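Local coordinates for protein carbohydrate binding module (Escherichia coli, PDB 2XFD) that binds carbohydrate through calcium, holding cellobiose here, and probably recognises xylan and related glycans as a carbohydrate-binding module, at residues 18-21 with 26-29; 28-33 with 37-42. All coordinates share one frame; numbering follows the deposited sequence.

Interaction 1 (18-21 with 26-29)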
ATOM      1  N   VAL A  18      -4.024   6.581   1.082  1.00  5.19           N
ATOM      2  CA  VAL A  18      -3.548   5.542   0.206  1.00  4.95           C
ATOM      3  C   VAL A  18      -4.557   5.287  -0.902  1.00  5.08           C
ATOM      4  O   VAL A  18      -5.780   5.456  -0.753  1.00  6.72           O
ATOM      5  CB  VAL A  18      -3.228   4.237   0.922  1.00  5.57           C
ATOM      6  CG1 VAL A  18      -2.070   4.446   1.853  1.00  6.97           C
ATOM      7  CG2 VAL A  18      -4.445   3.643   1.600  1.00  7.13           C
ATOM      8  N   SER A  19      -4.031   4.820  -2.002  1.00  5.16           N
ATOM      9  CA  SER A  19      -4.806   4.388  -3.169  1.00  6.10           C
ATOM     10  C   SER A  19      -4.495   2.942  -3.495  1.00  5.00           C
ATOM     11  O   SER A  19      -3.344   2.560  -3.623  1.00  6.99           O
ATOM     12  CB  SER A  19      -4.433   5.269  -4.354  1.00  7.91           C
ATOM     13  OG  SER A  19      -4.848   6.600  -4.146  1.00 11.21           O
ATOM     14  N   LEU A  20      -5.551   2.183  -3.680  1.00  5.13           N
ATOM     15  CA  LEU A  20      -5.452   0.843  -4.270  1.00  4.48           C
ATOM     16  C   LEU A  20      -5.517   1.011  -5.795  1.00  4.55           C
ATOM     17  O   LEU A  20      -6.514   1.559  -6.281  1.00  5.07           O
ATOM     18  CB  LEU A  20      -6.631  -0.022  -3.798  1.00  5.00           C
ATOM     19  CG  LEU A  20      -6.687  -1.380  -4.432  1.00  5.99           C
ATOM     20  CD1 LEU A  20      -5.510  -2.282  -4.144  1.00  7.09           C
ATOM     21  CD2 LEU A  20      -7.975  -2.072  -4.002  1.00  7.56           C
ATOM     22  N   GLN A  21      -4.504   0.555  -6.479  1.00  4.67           N
ATOM     23  CA  GLN A  21      -4.403   0.693  -7.934  1.00  4.85           C
ATOM     24  C   GLN A  21      -4.296  -0.672  -8.585  1.00  4.83           C
ATOM     25  O   GLN A  21      -3.646  -1.566  -8.015  1.00  5.80           O
ATOM     26  CB  GLN A  21      -3.174   1.523  -8.283  1.00  6.38           C
ATOM     27  CG  GLN A  21      -3.156   2.887  -7.647  1.00  9.19           C
ATOM     28  CD  GLN A  21      -1.844   3.611  -7.918  1.00 11.68           C
ATOM     29  OE1 GLN A  21      -0.766   3.049  -7.838  1.00 13.30           O
ATOM     30  NE2 GLN A  21      -1.951   4.863  -8.139  1.00 23.39           N
ATOM     31  N   THR A  26      -6.683   3.816 -10.372  1.00  7.36           N
ATOM     32  CA  THR A  26      -7.075   3.893  -8.958  1.00  8.05           C
ATOM     33  C   THR A  26      -8.445   3.273  -8.772  1.00  7.52           C
ATOM     34  O   THR A  26      -9.415   3.794  -9.306  1.00 13.50           O
ATOM     35  CB  THR A  26      -7.017   5.319  -8.462  1.00 11.36           C
ATOM     36  OG1 THR A  26      -5.613   5.696  -8.439  1.00 15.20           O
ATOM     37  CG2 THR A  26      -7.627   5.409  -7.043  1.00 12.48           C
ATOM     38  N   VAL A  27      -8.542   2.204  -8.030  1.00  6.56           N
ATOM     39  CA  VAL A  27      -9.779   1.529  -7.686  1.00  7.07           C
ATOM     40  C   VAL A  27     -10.496   2.190  -6.551  1.00  6.81           C
ATOM     41  O   VAL A  27     -11.728   2.389  -6.581  1.00  8.58           O
ATOM     42  CB  VAL A  27      -9.491   0.012  -7.334  1.00  7.92           C
ATOM     43  CG1 VAL A  27     -10.742  -0.675  -6.827  1.00  9.35           C
ATOM     44  CG2 VAL A  27      -8.945  -0.683  -8.571  1.00 10.30           C
ATOM     45  N   GLN A  28      -9.775   2.602  -5.521  1.00  6.08           N
ATOM     46  CA  GLN A  28     -10.375   3.250  -4.356  1.00  6.32           C
ATOM     47  C   GLN A  28      -9.265   3.967  -3.620  1.00  5.80           C
ATOM     48  O   GLN A  28      -8.126   3.513  -3.619  1.00  7.47           O
ATOM     49  CB  GLN A  28     -11.052   2.244  -3.453  1.00  7.42           C
ATOM     50  CG  GLN A  28     -11.873   2.809  -2.270  1.00 10.04           C
ATOM     51  CD  GLN A  28     -12.924   3.752  -2.706  1.00 16.55           C
ATOM     52  OE1 GLN A  28     -14.002   3.351  -2.950  1.00 21.45           O
ATOM     53  NE2 GLN A  28     -12.581   4.997  -2.859  1.00 24.75           N
ATOM     54  N   THR A  29      -9.591   5.084  -2.990  1.00  5.71           N
ATOM     55  CA  THR A  29      -8.710   5.793  -2.092  1.00  6.00           C
ATOM     56  C   THR A  29      -9.332   5.796  -0.693  1.00  5.34           C
ATOM     57  O   THR A  29     -10.560   5.854  -0.568  1.00  6.07           O
ATOM     58  CB  THR A  29      -8.458   7.186  -2.611  1.00  6.97           C
ATOM     59  OG1 THR A  29      -9.579   8.014  -2.536  1.00 13.07           O
ATOM     60  CG2 THR A  29      -7.872   7.142  -3.974  1.00  6.83           C
TER
HETATM   61  O   HOH W   1      -4.330   7.696  -6.698  1.00 24.49           O
HETATM   62  O   HOH W   2      -3.911   5.825 -10.352  1.00 25.68           O
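Ser-19 has OG set beside its backbone N (chi1 -66°), and Thr-29 turns CG2 the same way on its own chain. The two groups meet across the strands, with Ser-19 OG 3.1 Å from Thr-29 CG2. This is a polar-to-methyl contact and no hydrogen bond. Leu-20 has CG trans to its backbone N (chi1 175°). Its CD2 branch runs alongside Val-27, 4.2 Å from CG1, with the two side chains leaving the sheet side by side. The segments are the two arms of an antiparallel beta hairpin, strands 17-22 and 25-31. The hairpin carries a classic beta bulge, in which Val-27 and Gln-28 both face Leu-20. Leu-20 N donates to Gln-28 O at 2.9 Å, and Val-27 N donates to Leu-20 O at 2.8 Å. Both backbone groups of Leu-20 are therefore used, one by each residue of the bulge. Ser-19, Gln-21, Thr-26 and Thr-29 share one face of the sheet. There a water lies 2.8 Å from Ser-19 OG and bridges it to Thr-26 OG1. A second water lies 2.6 Å from Thr-26 OG1 and weakly accepts from Gln-21 NE2. On its other side, strand 17-22 pairs with strand 48-53.

Interaction 2 (28-33 with 37-42)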
ATOM      1  N   GLN A  28      -9.775   2.602  -5.521  1.00  6.08           N
ATOM      2  CA  GLN A  28     -10.375   3.250  -4.356  1.00  6.32           C
ATOM      3  C   GLN A  28      -9.265   3.967  -3.620  1.00  5.80           C
ATOM      4  O   GLN A  28      -8.126   3.513  -3.619  1.00  7.47           O
ATOM      5  CB  GLN A  28     -11.052   2.244  -3.453  1.00  7.42           C
ATOM      6  CG  GLN A  28     -11.873   2.809  -2.270  1.00 10.04           C
ATOM      7  CD  GLN A  28     -12.924   3.752  -2.706  1.00 16.55           C
ATOM      8  OE1 GLN A  28     -14.002   3.351  -2.950  1.00 21.45           O
ATOM      9  NE2 GLN A  28     -12.581   4.997  -2.859  1.00 24.75           N
ATOM     10  N   THR A  29      -9.591   5.084  -2.990  1.00  5.71           N
ATOM     11  CA  THR A  29      -8.710   5.793  -2.092  1.00  6.00           C
ATOM     12  C   THR A  29      -9.332   5.796  -0.693  1.00  5.34           C
ATOM     13  O   THR A  29     -10.560   5.854  -0.568  1.00  6.07           O
ATOM     14  CB  THR A  29      -8.458   7.186  -2.611  1.00  6.97           C
ATOM     15  OG1 THR A  29      -9.579   8.014  -2.536  1.00 13.07           O
ATOM     16  CG2 THR A  29      -7.872   7.142  -3.974  1.00  6.83           C
ATOM     17  N   TRP A  30      -8.486   5.785   0.324  1.00  4.93           N
ATOM     18  CA  TRP A  30      -8.864   5.813   1.717  1.00  4.82           C
ATOM     19  C   TRP A  30      -7.974   6.743   2.493  1.00  4.05           C
ATOM     20  O   TRP A  30      -6.769   6.810   2.248  1.00  6.04           O
ATOM     21  CB  TRP A  30      -8.807   4.419   2.316  1.00  5.96           C
ATOM     22  CG  TRP A  30      -9.740   3.449   1.713  1.00  5.14           C
ATOM     23  CD1 TRP A  30     -11.093   3.381   1.911  1.00  5.07           C
ATOM     24  CD2 TRP A  30      -9.428   2.308   0.908  1.00  5.08           C
ATOM     25  NE1 TRP A  30     -11.648   2.341   1.256  1.00  5.86           N
ATOM     26  CE2 TRP A  30     -10.634   1.647   0.650  1.00  5.60           C
ATOM     27  CE3 TRP A  30      -8.224   1.762   0.416  1.00  7.03           C
ATOM     28  CZ2 TRP A  30     -10.688   0.463  -0.073  1.00  7.67           C
ATOM     29  CZ3 TRP A  30      -8.281   0.603  -0.324  1.00  8.81           C
ATOM     30  CH2 TRP A  30      -9.521  -0.059  -0.512  1.00  8.84           C
ATOM     31  N   THR A  31      -8.539   7.383   3.491  1.00  4.43           N
ATOM     32  CA  THR A  31      -7.756   7.980   4.548  1.00  4.27           C
ATOM     33  C   THR A  31      -7.594   6.956   5.672  1.00  4.34           C
ATOM     34  O   THR A  31      -8.546   6.267   6.017  1.00  5.29           O
ATOM     35  CB  THR A  31      -8.467   9.247   5.114  1.00  5.12           C
ATOM     36  OG1 THR A  31      -8.761  10.145   4.071  1.00  5.70           O
ATOM     37  CG2 THR A  31      -7.578   9.944   6.151  1.00  5.85           C
ATOM     38  N   LEU A  32      -6.383   6.810   6.187  1.00  4.32           N
ATOM     39  CA  LEU A  32      -6.058   5.839   7.209  1.00  4.25           C
ATOM     40  C   LEU A  32      -6.211   6.393   8.612  1.00  4.86           C
ATOM     41  O   LEU A  32      -6.162   7.608   8.814  1.00  7.20           O
ATOM     42  CB  LEU A  32      -4.669   5.286   6.994  1.00  4.72           C
ATOM     43  CG  LEU A  32      -4.420   4.595   5.635  1.00  4.33           C
ATOM     44  CD1 LEU A  32      -3.033   4.098   5.548  1.00  5.34           C
ATOM     45  CD2 LEU A  32      -5.393   3.485   5.378  1.00  5.66           C
ATOM     46  N   THR A  33      -6.379   5.491   9.568  1.00  4.51           N
ATOM     47  CA  THR A  33      -6.270   5.860  10.969  1.00  4.60           C
ATOM     48  C   THR A  33      -4.904   5.424  11.480  1.00  4.71           C
ATOM     49  O   THR A  33      -4.148   4.784  10.770  1.00  5.76           O
ATOM     50  CB  THR A  33      -7.412   5.156  11.745  1.00  5.64           C
ATOM     51  OG1 THR A  33      -7.106   3.743  11.742  1.00  7.12           O
ATOM     52  CG2 THR A  33      -8.777   5.478  11.223  1.00  7.48           C
ATOM     53  N   GLN A  37      -6.364  -1.342  10.152  1.00  4.63           N
ATOM     54  CA  GLN A  37      -7.753  -1.584   9.842  1.00  4.73           C
ATOM     55  C   GLN A  37      -7.827  -2.166   8.438  1.00  4.37           C
ATOM     56  O   GLN A  37      -6.897  -2.024   7.649  1.00  4.72           O
ATOM     57  CB  GLN A  37      -8.669  -0.358   9.934  1.00  5.45           C
ATOM     58  CG  GLN A  37      -8.688   0.293  11.310  1.00  6.59           C
ATOM     59  CD  GLN A  37      -9.296  -0.462  12.439  1.00  8.79           C
ATOM     60  OE1 GLN A  37      -9.184   0.020  13.603  1.00 13.72           O
ATOM     61  NE2 GLN A  37      -9.913  -1.536  12.198  1.00 11.16           N
ATOM     62  N   ASP A  38      -8.956  -2.784   8.131  1.00  4.63           N
ATOM     63  CA  ASP A  38      -9.225  -3.351   6.828  1.00  5.11           C
ATOM     64  C   ASP A  38      -9.999  -2.431   5.938  1.00  5.37           C
ATOM     65  O   ASP A  38     -10.962  -1.773   6.407  1.00  7.80           O
ATOM     66  CB  ASP A  38     -10.068  -4.610   6.957  1.00  7.70           C
ATOM     67  CG  ASP A  38      -9.377  -5.744   7.555  1.00 12.64           C
ATOM     68  OD1 ASP A  38      -8.173  -5.771   7.726  1.00 12.27           O
ATOM     69  OD2 ASP A  38     -10.134  -6.756   7.845  1.00 23.23           O
ATOM     70  N   TYR A  39      -9.642  -2.348   4.689  1.00  4.66           N
ATOM     71  CA  TYR A  39     -10.262  -1.524   3.677  1.00  4.64           C
ATOM     72  C   TYR A  39     -10.500  -2.406   2.469  1.00  5.36           C
ATOM     73  O   TYR A  39      -9.544  -2.987   1.945  1.00  6.71           O
ATOM     74  CB  TYR A  39      -9.316  -0.358   3.301  1.00  5.79           C
ATOM     75  CG  TYR A  39      -8.970   0.540   4.475  1.00  5.06           C
ATOM     76  CD1 TYR A  39      -9.740   1.622   4.769  1.00  6.05           C
ATOM     77  CD2 TYR A  39      -7.933   0.232   5.336  1.00  5.34           C
ATOM     78  CE1 TYR A  39      -9.486   2.425   5.890  1.00  6.28           C
ATOM     79  CE2 TYR A  39      -7.683   1.012   6.433  1.00  4.68           C
ATOM     80  CZ  TYR A  39      -8.451   2.128   6.719  1.00  4.77           C
ATOM     81  OH  TYR A  39      -8.248   2.893   7.817  1.00  5.94           O
ATOM     82  N   THR A  40     -11.731  -2.528   2.003  1.00  5.56           N
ATOM     83  CA  THR A  40     -12.069  -3.522   0.963  1.00  5.36           C
ATOM     84  C   THR A  40     -12.663  -2.854  -0.232  1.00  6.00           C
ATOM     85  O   THR A  40     -13.511  -1.968  -0.122  1.00  7.22           O
ATOM     86  CB  THR A  40     -13.012  -4.599   1.531  1.00  6.56           C
ATOM     87  OG1 THR A  40     -12.311  -5.285   2.575  1.00  9.07           O
ATOM     88  CG2 THR A  40     -13.415  -5.599   0.514  1.00  8.52           C
ATOM     89  N   ALA A  41     -12.264  -3.306  -1.415  1.00  5.78           N
ATOM     90  CA  ALA A  41     -12.856  -2.877  -2.669  1.00  6.59           C
ATOM     91  C   ALA A  41     -12.938  -4.041  -3.623  1.00  6.18           C
ATOM     92  O   ALA A  41     -12.259  -5.025  -3.508  1.00  8.93           O
ATOM     93  CB  ALA A  41     -12.068  -1.745  -3.298  1.00  9.11           C
ATOM     94  N   SER A  42     -13.793  -3.858  -4.617  1.00  7.22           N
ATOM     95  CA  SER A  42     -14.045  -4.786  -5.697  0.50  8.86           C
ATOM     96  C   SER A  42     -13.507  -4.224  -6.989  1.00  8.53           C
ATOM     97  O   SER A  42     -13.529  -3.001  -7.182  1.00 11.18           O
ATOM     98  CB  SER A  42     -15.583  -4.964  -5.939  0.50 10.54           C
ATOM     99  OG  SER A  42     -16.237  -5.585  -4.837  0.50 16.31           O
TER
HETATM  100  O   HOH W   3      -6.071   2.444   9.297  1.00  4.75           O
HETATM  101  O   HOH W   4      -8.406   2.799  13.936  1.00 10.43           O
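Tyr-39 lays its CB over one face of the Trp-30 indole. The CB stands 3.5 Å from the centroid of the six-membered ring and only 7° off its normal, so this is a CH-pi contact over the ring centre. Beyond CB, the phenol ring meets the five-membered ring as an oblique aromatic pair, the planes inclined at 47°. Tyr-39 CD1 lies 3.6 Å from Trp-30 CG. Trp-30 CG lies beside its own backbone N (chi1 -63°), and this turns the indole across the gap. The opposite indole face carries Gln-28 CG, offset toward the rim, so the ring is held between its own strand and the facing one. Thr-40 O sits at the indole edge, 3.7 Å from Trp-30 CZ2. Ala-41 CB packs obliquely against CH2 and also touches Gln-28 CB.

The far end of Tyr-39 meets Leu-32, whose CD2 is 3.5 Å from Tyr-39 CE2. The Tyr-39 hydroxyl is linked by a water in the ring plane to the backbone of Thr-33. That water is 2.7 Å from Tyr-39 OH and accepts from Thr-33 N. Another water donates to Gln-37 OE1 and is 2.7 Å from Thr-33 OG1. The strands exchange no direct hydrogen bonds, and the axes of 28-31 and 37-42 come no closer than 8.6 Å.

This is face-to-face contact between two sheets, consistent with a beta-sandwich. Strand 25-31 is the outermost strand of one sheet and pairs with 17-22. Strand 37-42 belongs to the other sheet, next to 4-11. Trp-30 reaches Val-7 of strand 4-11 and Leu-20 of strand 17-22, while Leu-32 touches Ala-9 and Val-18.

Interaction 1 comes first along the chain, and interaction 2 begins on the strand where it ends. Both use strand 25-31 and share Gln-28 and Thr-29. Their centres are about 8 Å apart. Interaction 1 pairs this strand with 17-22 within one sheet, whereas interaction 2 sets it against 37-42 of the other sheet. The two contacts touch directly. Val-18 O and Trp-30 N, 2.9 Å apart, probably continue the hairpin pairing, and Leu-20 CB packs on Trp-30 CZ3. Strand 25-31 thus joins hairpin and sheet-to-sheet packing at the edge of its sheet. Neither contact lies at the sugar site, since Val-18 and Leu-32 are about 13 and 14 Å from a glucose unit of the bound cellobiose by their side chains.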